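Local coordinates for protein putative peptidase (Bacteroides fragilis, PDB 5DYN) that forms the C-terminal part of a clostripain-family (C11) cysteine protease that probably cleaves and thereby activates the Bacteroides fragilis toxin, at residues B[33-37]-B[38-42]; B[149-152]-B[153-156]. All coordinates share one frame; numbering follows the deposited sequence.

Contact 1. Residues B[33-37]-B[38-42]. With NA (sodium ion), chain J.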
# COMPACT_ATOMS: atom_id res chain seq x y z
N CYS B 33 1.80 2.49 -5.67
CA CYS B 33 0.57 3.19 -6.02
C CYS B 33 -0.70 2.45 -5.61
O CYS B 33 -0.76 1.23 -5.67
CB CYS B 33 0.53 3.45 -7.53
SG CYS B 33 1.37 4.95 -8.05
N PHE B 34 -1.70 3.22 -5.18
CA PHE B 34 -3.09 2.75 -5.09
C PHE B 34 -3.33 1.61 -4.10
O PHE B 34 -4.38 0.98 -4.15
CB PHE B 34 -3.57 2.29 -6.47
CG PHE B 34 -3.55 3.36 -7.53
CD1 PHE B 34 -4.17 4.59 -7.31
CD2 PHE B 34 -2.94 3.14 -8.75
CE1 PHE B 34 -4.17 5.57 -8.29
CE2 PHE B 34 -2.93 4.11 -9.74
CZ PHE B 34 -3.55 5.33 -9.51
N MET B 35 -2.38 1.35 -3.21
CA MET B 35 -2.47 0.16 -2.38
C MET B 35 -3.30 0.35 -1.10
O MET B 35 -3.63 -0.63 -0.42
CB MET B 35 -1.08 -0.34 -2.01
CG MET B 35 -0.26 -0.81 -3.21
SD MET B 35 -1.19 -1.84 -4.37
CE MET B 35 -1.56 -3.28 -3.37
N GLU B 36 -3.64 1.59 -0.76
CA GLU B 36 -4.46 1.81 0.42
C GLU B 36 -5.93 1.64 0.04
O GLU B 36 -6.71 2.60 0.06
CB GLU B 36 -4.20 3.19 1.02
CG GLU B 36 -4.60 3.31 2.49
CD GLU B 36 -3.67 2.54 3.43
OE1 GLU B 36 -2.65 2.00 2.96
OE2 GLU B 36 -3.96 2.49 4.65
N ALA B 37 -6.29 0.41 -0.30
CA ALA B 37 -7.65 0.07 -0.70
C ALA B 37 -8.27 -0.87 0.32
O ALA B 37 -7.58 -1.70 0.91
CB ALA B 37 -7.65 -0.57 -2.08
N VAL B 38 -9.58 -0.74 0.53
CA VAL B 38 -10.29 -1.57 1.49
C VAL B 38 -10.16 -3.05 1.11
O VAL B 38 -10.09 -3.92 1.97
CB VAL B 38 -11.78 -1.16 1.61
CG1 VAL B 38 -12.50 -1.29 0.27
CG2 VAL B 38 -12.48 -1.96 2.69
N GLU B 39 -10.09 -3.32 -0.19
CA GLU B 39 -10.01 -4.69 -0.68
C GLU B 39 -8.64 -5.30 -0.42
O GLU B 39 -8.52 -6.51 -0.20
CB GLU B 39 -10.32 -4.74 -2.18
CG GLU B 39 -11.71 -4.23 -2.54
CD GLU B 39 -11.73 -2.73 -2.82
OE1 GLU B 39 -10.73 -2.03 -2.53
OE2 GLU B 39 -12.76 -2.24 -3.34
N VAL B 40 -7.61 -4.47 -0.44
CA VAL B 40 -6.26 -4.94 -0.13
C VAL B 40 -6.10 -5.07 1.38
O VAL B 40 -5.53 -6.05 1.87
CB VAL B 40 -5.19 -3.98 -0.70
CG1 VAL B 40 -3.80 -4.48 -0.34
CG2 VAL B 40 -5.35 -3.85 -2.20
N ALA B 41 -6.61 -4.09 2.10
CA ALA B 41 -6.60 -4.11 3.56
C ALA B 41 -7.30 -5.36 4.09
O ALA B 41 -6.78 -6.03 4.98
CB ALA B 41 -7.25 -2.86 4.12
N TYR B 42 -8.46 -5.67 3.54
CA TYR B 42 -9.21 -6.83 4.01
C TYR B 42 -8.50 -8.12 3.63
O TYR B 42 -8.41 -9.05 4.44
CB TYR B 42 -10.64 -6.84 3.46
CG TYR B 42 -11.48 -7.96 4.04
CD1 TYR B 42 -12.15 -7.80 5.24
CD2 TYR B 42 -11.57 -9.19 3.40
CE1 TYR B 42 -12.91 -8.82 5.79
CE2 TYR B 42 -12.33 -10.22 3.94
CZ TYR B 42 -12.99 -10.03 5.13
OH TYR B 42 -13.74 -11.06 5.67
NA NA J . -6.40 2.75 -4.09

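Contact 2. Residues B[149-152]-B[153-156]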
# COMPACT_ATOMS: atom_id res chain seq x y z
N ASP B 149 -8.36 7.95 -8.57
CA ASP B 149 -7.85 7.51 -9.87
C ASP B 149 -8.06 8.59 -10.92
O ASP B 149 -9.18 8.84 -11.36
CB ASP B 149 -8.52 6.21 -10.29
CG ASP B 149 -7.80 5.51 -11.43
OD1 ASP B 149 -7.05 6.18 -12.18
OD2 ASP B 149 -7.98 4.28 -11.58
N ARG B 150 -6.97 9.22 -11.33
CA ARG B 150 -7.03 10.38 -12.22
C ARG B 150 -6.96 9.98 -13.69
O ARG B 150 -6.96 10.84 -14.58
CB ARG B 150 -5.91 11.35 -11.88
CG ARG B 150 -6.09 11.99 -10.51
CD ARG B 150 -7.21 13.00 -10.57
NE ARG B 150 -8.18 12.84 -9.49
CZ ARG B 150 -9.21 13.65 -9.29
NH1 ARG B 150 -9.40 14.68 -10.10
NH2 ARG B 150 -10.05 13.44 -8.29
N ARG B 151 -6.90 8.68 -13.95
CA ARG B 151 -6.93 8.14 -15.30
C ARG B 151 -8.38 7.95 -15.74
O ARG B 151 -9.01 6.96 -15.39
CB ARG B 151 -6.18 6.81 -15.37
CG ARG B 151 -4.76 6.89 -14.82
CD ARG B 151 -4.22 5.52 -14.48
NE ARG B 151 -5.06 4.84 -13.50
CZ ARG B 151 -4.77 3.66 -12.95
NH1 ARG B 151 -3.66 3.02 -13.29
NH2 ARG B 151 -5.60 3.13 -12.07
N THR B 152 -8.90 8.90 -16.52
CA THR B 152 -10.33 8.94 -16.82
C THR B 152 -10.84 7.73 -17.60
O THR B 152 -12.05 7.53 -17.70
CB THR B 152 -10.71 10.22 -17.60
OG1 THR B 152 -10.19 10.14 -18.94
CG2 THR B 152 -10.16 11.46 -16.91
N ASP B 153 -9.94 6.93 -18.15
CA ASP B 153 -10.34 5.73 -18.86
C ASP B 153 -10.33 4.52 -17.92
O ASP B 153 -10.60 3.39 -18.34
CB ASP B 153 -9.43 5.48 -20.07
CG ASP B 153 -8.00 5.15 -19.68
OD1 ASP B 153 -7.54 5.65 -18.63
OD2 ASP B 153 -7.34 4.41 -20.43
N LYS B 154 -10.04 4.76 -16.65
CA LYS B 154 -10.04 3.70 -15.65
C LYS B 154 -10.89 4.08 -14.43
O LYS B 154 -11.91 3.44 -14.17
CB LYS B 154 -8.61 3.37 -15.22
CG LYS B 154 -7.78 2.75 -16.33
CD LYS B 154 -6.38 2.39 -15.84
CE LYS B 154 -5.54 1.82 -16.97
NZ LYS B 154 -6.24 0.70 -17.65
N GLN B 155 -10.47 5.11 -13.71
CA GLN B 155 -11.21 5.61 -12.55
C GLN B 155 -11.57 4.48 -11.58
O GLN B 155 -12.73 4.33 -11.18
CB GLN B 155 -12.48 6.35 -13.00
CG GLN B 155 -12.19 7.55 -13.89
CD GLN B 155 -13.42 8.40 -14.16
OE1 GLN B 155 -14.29 8.02 -14.95
NE2 GLN B 155 -13.50 9.55 -13.51
N TYR B 156 -10.57 3.70 -11.20
CA TYR B 156 -10.77 2.50 -10.39
C TYR B 156 -11.13 2.78 -8.94
O TYR B 156 -11.94 2.07 -8.35
CB TYR B 156 -9.50 1.63 -10.40
CG TYR B 156 -9.15 1.03 -11.74
CD1 TYR B 156 -10.11 0.87 -12.74
CD2 TYR B 156 -7.86 0.59 -12.00
CE1 TYR B 156 -9.78 0.31 -13.96
CE2 TYR B 156 -7.52 0.03 -13.21
CZ TYR B 156 -8.48 -0.11 -14.19
OH TYR B 156 -8.13 -0.67 -15.40

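Contact 1. Residues B[33-37]-B[38-42]
Ala37 holds the N-cap position of helix 38-43 with nothing but a methyl group, and this methyl packs against the carboxylate of Glu39, CB to OE1 3.4 Å. The loop and helix belong to a beta-alpha-beta crossover, joining strand 25-31 to its parallel neighbour 50-53 in the central sheet, as expected of a clan CD peptidase. With no cap from Ala37's own side chain, its main chain starts the helix: Ala37 O receives a nearly straight bond (171°) from Ala41 N at 2.8 Å and a weak one from Val40 N. Glu39 bends at chi2 (90°), folding its carboxylate back toward the helix start, where a negative charge would probably be favoured; OE2 accepts from Tyr214 N. In the buried first turn of the helix, the small methyl of Ala37 lets Val40 pack beside it, CB of Ala37 lying 4.0 Å from CG2 of Val40. Met35 adds a flexible, apolar arm: bends at chi2 and chi3 bring CE to 4.0 Å from both methyls of Val40. Gly121 of the other chain packs on both of these side chains. Before the helix, Glu36 centres an inverse gamma turn, closed by a weak bond from Ala37 N to Met35 O. Its backbone also bonds to Ser54 and Ser212. One residue earlier than Met35, the carbonyl oxygen of Phe34 binds a sodium ion at 2.7 Å, alongside Pro55 O and Ser212 OG.

Contact 2. Residues B[149-152]-B[153-156]
Arg151 reaches over the turn that leads to Tyr156. Its CB sits 3.7 Å from Asp153 OD1, and its CD passes near Lys154 CD. A bend at chi3 (-58°) then turns the guanidinium back to Asp149, which it grips side-on, beginning with NE, 2.7 Å from Asp149 OD1. That oxygen also accepts from Arg151 N, which makes an Asx turn, and the short acid is well matched to that task. At CZ, the aliphatic part of Lys154 covers one face of the group, with CD 3.5 Å above the plane; a long lysine suits this place, since its methylenes pack while NZ travels on to donate to Tyr156 OH. NH1 pairs with Glu120 of the other chain. NH2 completes the grip with a salt bridge of 2.7 Å to Asp149 OD2 and ends 3.4 Å from Tyr156 CD2, the guanidinium and ring planes standing 74° apart. Tyr156 N bonds to Asp149 OD2 at 2.7 Å, from the opposite face of the carboxylate to NH2, and both oxygens thus take two donors. Residues 151-154 make a type I beta turn, closed by Lys154 N on Arg151 O at 2.7 Å; the same oxygen also accepts from Gln155 N one residue on, at 2.9 Å.

In the fold
The two contacts lie about 16 Å apart between centres, and they differ in depth and chemistry. Contact 1 is wholly buried about 4 Å from the chain's centre, where strand 25-31 gives way to a helix; apolar side chains and main-chain bonds dominate there, and partners meet the polar exceptions: oxygen atoms the sodium ion, a backbone N-H of Tyr214 the Glu39 carboxylate. Contact 2, in the loop before strand 158-159, is only partly buried and relies on charge, with Thr152 and Asp153 exposed. They meet where the ring of Phe34 packs on the Arg151 guanidinium, CE2 to NH2 3.7 Å. Tyr157, stacked on Phe34, also touches Asp149 and Arg151. Glu120 of the other chain reaches both, packing on Phe34 and salt-bridging Arg151.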